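Local coordinates for VWFA domain-containing protein (Alicyclobacillus acidocaldarius subsp. acidocaldarius, PDB 3RAG) that is of unknown function but, as a von Willebrand factor A-type domain protein that holds a sodium ion, probably mediates metal-dependent binding, at residues I79-M91 with V154-R168. Numbering follows the deposited sequence.
Sequences ISATAQMMTHQTM and VREAVRDLALSLKVR
Helices 79-91 and 154-165 run in roughly the same direction, their axes 8.6 Å apart at closest approach and crossing at -37°; the backbones are closest at Ser80 and Ala157, whose CA atoms are 4.4 Å apart. The small Ala157 allows this approach, its CB meeting Ile79 CG2 at 3.7 Å, while Ile79 CD1 reaches Val154 CG2. A water bridges the two helices: it donates to Ser80 O and Ala157 O and accepts from Gln84 NE2, so it links the two backbones. Extended beyond CG, Gln84 lays its amide beside Ser164, CD 3.4 Å from Ser164 OG, which donates to Leu161 O. Were Gln84 an alanine, the water would probably lose its amide donor, and Ser164 and Leu161 CD1 their cover. In this Rossmann-like alpha/beta fold of VWA domains both helices pack on the same face of the central sheet, Ala83 against Ile44 and Leu161 against Leu14. Leu161 points its CG away from the backbone N (chi1 173°), which brings CD2 within 4.0 Å of Ala83 CB. His88 NE2 packs 3.7 Å from Leu165 CD2 while its ND1 is hydrogen-bonded to Glu130 OE2, and Met91 SE lies obliquely against the Arg168 guanidinium, which hydrogen-bonds Val133 O and Glu130 O.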
loop_
_atom_site.group_PDB
_atom_site.type_symbol
_atom_site.label_atom_id
_atom_site.label_comp_id
_atom_site.label_asym_id
_atom_site.label_seq_id
_atom_site.Cartn_x
_atom_site.Cartn_y
_atom_site.Cartn_z
ATOM N N ILE A 79 11.499 4.079 7.525
ATOM C CA ILE A 79 10.175 3.687 7.059
ATOM C C ILE A 79 9.533 4.712 6.139
ATOM O O ILE A 79 8.953 4.362 5.120
ATOM C CB ILE A 79 9.230 3.373 8.241
ATOM C CG1 ILE A 79 9.743 2.150 8.986
ATOM C CG2 ILE A 79 7.771 3.216 7.756
ATOM C CD1 ILE A 79 9.039 1.926 10.360
ATOM N N SER A 80 9.640 5.988 6.486
ATOM C CA SER A 80 8.984 7.020 5.697
ATOM C C SER A 80 9.493 7.084 4.246
ATOM O O SER A 80 8.733 6.975 3.279
ATOM C CB SER A 80 9.163 8.375 6.392
ATOM O OG SER A 80 8.530 9.388 5.652
ATOM N N ALA A 81 10.796 7.263 4.101
ATOM C CA ALA A 81 11.405 7.284 2.784
ATOM C C ALA A 81 11.115 5.998 2.007
ATOM O O ALA A 81 10.868 6.025 0.799
ATOM C CB ALA A 81 12.919 7.519 2.912
ATOM N N THR A 82 11.137 4.870 2.706
ATOM C CA THR A 82 10.910 3.593 2.040
ATOM C C THR A 82 9.482 3.482 1.507
ATOM O O THR A 82 9.274 3.021 0.379
ATOM C CB THR A 82 11.219 2.439 3.003
ATOM O OG1 THR A 82 12.604 2.510 3.358
ATOM C CG2 THR A 82 10.939 1.100 2.356
ATOM N N ALA A 83 8.514 3.883 2.332
ATOM C CA ALA A 83 7.103 3.872 1.934
ATOM C C ALA A 83 6.866 4.750 0.699
ATOM O O ALA A 83 6.164 4.362 -0.227
ATOM C CB ALA A 83 6.210 4.339 3.092
ATOM N N GLN A 84 7.472 5.928 0.689
ATOM C CA GLN A 84 7.335 6.821 -0.457
ATOM C C GLN A 84 7.950 6.189 -1.715
ATOM O O GLN A 84 7.310 6.160 -2.773
ATOM C CB GLN A 84 7.950 8.192 -0.152
ATOM C CG GLN A 84 7.295 8.923 0.999
ATOM C CD GLN A 84 8.022 10.198 1.375
ATOM O OE1 GLN A 84 8.619 10.852 0.528
ATOM N NE2 GLN A 84 7.974 10.555 2.656
HETATM N N MSE A 85 9.167 5.645 -1.609
HETATM C CA MSE A 85 9.793 5.007 -2.767
HETATM C C MSE A 85 8.958 3.855 -3.306
HETATM O O MSE A 85 8.803 3.720 -4.526
HETATM C CB MSE A 85 11.212 4.483 -2.452
HETATM C CG MSE A 85 11.878 3.669 -3.591
HETATM SE SE MSE A 85 11.522 1.873 -3.713
HETATM C CE MSE A 85 12.336 1.242 -2.242
HETATM N N MSE A 86 8.461 2.995 -2.418
HETATM C CA MSE A 86 7.788 1.790 -2.893
HETATM C C MSE A 86 6.494 2.172 -3.590
HETATM O O MSE A 86 6.144 1.575 -4.617
HETATM C CB MSE A 86 7.473 0.814 -1.743
HETATM C CG MSE A 86 8.687 0.143 -1.099
HETATM SE SE MSE A 86 8.222 -0.729 0.468
HETATM C CE MSE A 86 6.548 -0.528 0.490
ATOM N N THR A 87 5.784 3.137 -3.007
ATOM C CA THR A 87 4.472 3.539 -3.527
ATOM C C THR A 87 4.676 4.082 -4.937
ATOM O O THR A 87 4.001 3.668 -5.883
ATOM C CB THR A 87 3.803 4.584 -2.617
ATOM O OG1 THR A 87 3.595 4.002 -1.328
ATOM C CG2 THR A 87 2.434 5.029 -3.170
ATOM N N HIS A 88 5.642 4.982 -5.089
ATOM C CA HIS A 88 5.943 5.500 -6.433
ATOM C C HIS A 88 6.457 4.452 -7.426
ATOM O O HIS A 88 6.018 4.410 -8.589
ATOM C CB HIS A 88 6.871 6.721 -6.351
ATOM C CG HIS A 88 6.172 7.961 -5.882
ATOM N ND1 HIS A 88 5.251 8.635 -6.660
ATOM C CD2 HIS A 88 6.241 8.639 -4.712
ATOM C CE1 HIS A 88 4.789 9.677 -5.992
ATOM N NE2 HIS A 88 5.375 9.704 -4.807
ATOM N N GLN A 89 7.367 3.583 -6.990
ATOM C CA GLN A 89 7.903 2.615 -7.922
ATOM C C GLN A 89 6.852 1.598 -8.383
ATOM O O GLN A 89 6.805 1.254 -9.557
ATOM C CB GLN A 89 9.158 1.952 -7.341
ATOM C CG GLN A 89 9.854 1.004 -8.248
ATOM C CD GLN A 89 11.194 0.564 -7.671
ATOM O OE1 GLN A 89 11.763 1.243 -6.806
ATOM N NE2 GLN A 89 11.698 -0.578 -8.141
ATOM N N THR A 90 6.003 1.114 -7.474
ATOM C CA THR A 90 4.955 0.176 -7.885
ATOM C C THR A 90 3.847 0.874 -8.710
ATOM O O THR A 90 3.326 0.279 -9.655
ATOM C CB THR A 90 4.327 -0.616 -6.663
ATOM O OG1 THR A 90 3.813 0.308 -5.687
ATOM C CG2 THR A 90 5.375 -1.528 -6.000
HETATM N N MSE A 91 3.510 2.124 -8.375
HETATM C CA MSE A 91 2.569 2.912 -9.201
HETATM C C MSE A 91 3.136 3.049 -10.620
HETATM O O MSE A 91 2.446 2.820 -11.620
HETATM C CB MSE A 91 2.267 4.300 -8.561
HETATM C CG MSE A 91 1.387 5.283 -9.408
HETATM SE SE MSE A 91 0.499 6.583 -8.448
HETATM C CE MSE A 91 1.453 6.372 -6.933
ATOM N N VAL A 154 6.235 5.095 13.404
ATOM C CA VAL A 154 5.265 4.749 12.370
ATOM C C VAL A 154 4.216 5.844 12.196
ATOM O O VAL A 154 3.871 6.212 11.069
ATOM C CB VAL A 154 4.619 3.383 12.666
ATOM C CG1 VAL A 154 3.432 3.106 11.726
ATOM C CG2 VAL A 154 5.667 2.279 12.526
ATOM N N ARG A 155 3.716 6.389 13.302
ATOM C CA ARG A 155 2.751 7.476 13.187
ATOM C C ARG A 155 3.336 8.623 12.364
ATOM O O ARG A 155 2.653 9.198 11.504
ATOM C CB ARG A 155 2.332 8.006 14.567
ATOM C CG ARG A 155 1.591 6.996 15.448
ATOM C CD ARG A 155 0.933 7.698 16.676
ATOM N NE ARG A 155 1.942 8.419 17.468
ATOM C CZ ARG A 155 2.349 8.089 18.692
ATOM N NH1 ARG A 155 1.818 7.059 19.360
ATOM N NH2 ARG A 155 3.301 8.809 19.270
ATOM N N GLU A 156 4.588 8.981 12.643
ATOM C CA GLU A 156 5.218 10.091 11.910
ATOM C C GLU A 156 5.415 9.749 10.427
ATOM O O GLU A 156 5.233 10.602 9.540
ATOM C CB GLU A 156 6.562 10.459 12.534
ATOM C CG GLU A 156 6.492 10.795 13.998
ATOM C CD GLU A 156 6.852 12.238 14.284
ATOM O OE1 GLU A 156 6.449 13.120 13.487
ATOM O OE2 GLU A 156 7.537 12.486 15.302
ATOM N N ALA A 157 5.805 8.504 10.167
ATOM C CA ALA A 157 6.057 8.037 8.804
ATOM C C ALA A 157 4.791 8.076 7.962
ATOM O O ALA A 157 4.824 8.420 6.771
ATOM C CB ALA A 157 6.638 6.601 8.819
ATOM N N VAL A 158 3.675 7.690 8.567
ATOM C CA VAL A 158 2.421 7.661 7.836
ATOM C C VAL A 158 1.959 9.078 7.521
ATOM O O VAL A 158 1.476 9.366 6.424
ATOM C CB VAL A 158 1.351 6.893 8.622
ATOM C CG1 VAL A 158 -0.006 7.052 7.979
ATOM C CG2 VAL A 158 1.757 5.401 8.690
ATOM N N ARG A 159 2.111 9.969 8.493
ATOM C CA ARG A 159 1.803 11.370 8.268
ATOM C C ARG A 159 2.661 11.908 7.118
ATOM O O ARG A 159 2.158 12.573 6.215
ATOM C CB ARG A 159 2.024 12.175 9.556
ATOM C CG ARG A 159 1.856 13.685 9.368
ATOM C CD ARG A 159 2.250 14.453 10.618
ATOM N NE ARG A 159 2.055 15.891 10.439
ATOM C CZ ARG A 159 2.987 16.714 9.966
ATOM N NH1 ARG A 159 4.184 16.242 9.628
ATOM N NH2 ARG A 159 2.724 18.009 9.830
ATOM N N ASP A 160 3.951 11.610 7.148
ATOM C CA ASP A 160 4.872 12.103 6.115
ATOM C C ASP A 160 4.547 11.526 4.737
ATOM O O ASP A 160 4.683 12.203 3.716
ATOM C CB ASP A 160 6.311 11.751 6.480
ATOM C CG ASP A 160 6.859 12.618 7.584
ATOM O OD1 ASP A 160 6.162 13.569 8.001
ATOM O OD2 ASP A 160 7.998 12.355 8.023
ATOM N N LEU A 161 4.118 10.271 4.706
ATOM C CA LEU A 161 3.777 9.639 3.439
ATOM C C LEU A 161 2.622 10.386 2.802
ATOM O O LEU A 161 2.665 10.743 1.621
ATOM C CB LEU A 161 3.421 8.161 3.649
ATOM C CG LEU A 161 2.870 7.364 2.462
ATOM C CD1 LEU A 161 3.888 7.286 1.322
ATOM C CD2 LEU A 161 2.535 5.941 2.952
ATOM N N ALA A 162 1.576 10.628 3.588
ATOM C CA ALA A 162 0.401 11.287 3.069
ATOM C C ALA A 162 0.745 12.695 2.627
ATOM O O ALA A 162 0.265 13.163 1.593
ATOM C CB ALA A 162 -0.735 11.299 4.123
ATOM N N LEU A 163 1.570 13.384 3.413
ATOM C CA LEU A 163 1.942 14.742 3.041
ATOM C C LEU A 163 2.710 14.746 1.717
ATOM O O LEU A 163 2.481 15.605 0.860
ATOM C CB LEU A 163 2.746 15.426 4.148
ATOM C CG LEU A 163 1.936 15.766 5.408
ATOM C CD1 LEU A 163 2.823 16.450 6.427
ATOM C CD2 LEU A 163 0.724 16.635 5.093
ATOM N N SER A 164 3.610 13.782 1.538
ATOM C CA SER A 164 4.391 13.733 0.299
ATOM C C SER A 164 3.519 13.413 -0.922
ATOM O O SER A 164 3.730 13.953 -2.007
ATOM C CB SER A 164 5.526 12.716 0.409
ATOM O OG SER A 164 5.019 11.397 0.286
ATOM N N LEU A 165 2.547 12.525 -0.751
ATOM C CA LEU A 165 1.647 12.169 -1.846
ATOM C C LEU A 165 0.699 13.298 -2.247
ATOM O O LEU A 165 0.232 13.352 -3.394
ATOM C CB LEU A 165 0.853 10.895 -1.508
ATOM C CG LEU A 165 1.691 9.624 -1.332
ATOM C CD1 LEU A 165 0.822 8.511 -0.764
ATOM C CD2 LEU A 165 2.380 9.156 -2.656
ATOM N N LYS A 166 0.426 14.215 -1.326
ATOM C CA LYS A 166 -0.515 15.292 -1.592
ATOM C C LYS A 166 0.046 16.291 -2.613
ATOM O O LYS A 166 -0.694 17.076 -3.178
ATOM C CB LYS A 166 -0.895 16.009 -0.286
ATOM C CG LYS A 166 -2.305 16.592 -0.277
ATOM C CD LYS A 166 -2.784 16.980 1.139
ATOM C CE LYS A 166 -1.945 18.110 1.730
ATOM N NZ LYS A 166 -2.562 18.715 2.954
ATOM N N VAL A 167 1.357 16.265 -2.803
ATOM C CA VAL A 167 2.032 17.115 -3.770
ATOM C C VAL A 167 1.563 16.815 -5.207
ATOM O O VAL A 167 1.508 17.712 -6.044
ATOM C CB VAL A 167 3.568 16.915 -3.671
ATOM C CG1 VAL A 167 4.292 17.639 -4.783
ATOM C CG2 VAL A 167 4.067 17.388 -2.304
ATOM N N ARG A 168 1.230 15.550 -5.474
ATOM C CA ARG A 168 0.736 15.114 -6.786
ATOM C C ARG A 168 -0.477 15.919 -7.220
ATOM O O ARG A 168 -1.245 16.381 -6.381
ATOM C CB ARG A 168 0.321 13.628 -6.735
ATOM C CG ARG A 168 1.441 12.613 -6.469
ATOM C CD ARG A 168 0.906 11.167 -6.676
ATOM N NE ARG A 168 -0.549 11.163 -6.517
ATOM C CZ ARG A 168 -1.408 10.725 -7.431
ATOM N NH1 ARG A 168 -0.987 10.213 -8.592
ATOM N NH2 ARG A 168 -2.692 10.801 -7.181
HETATM O O HOH W 1 6.659 8.477 4.309
#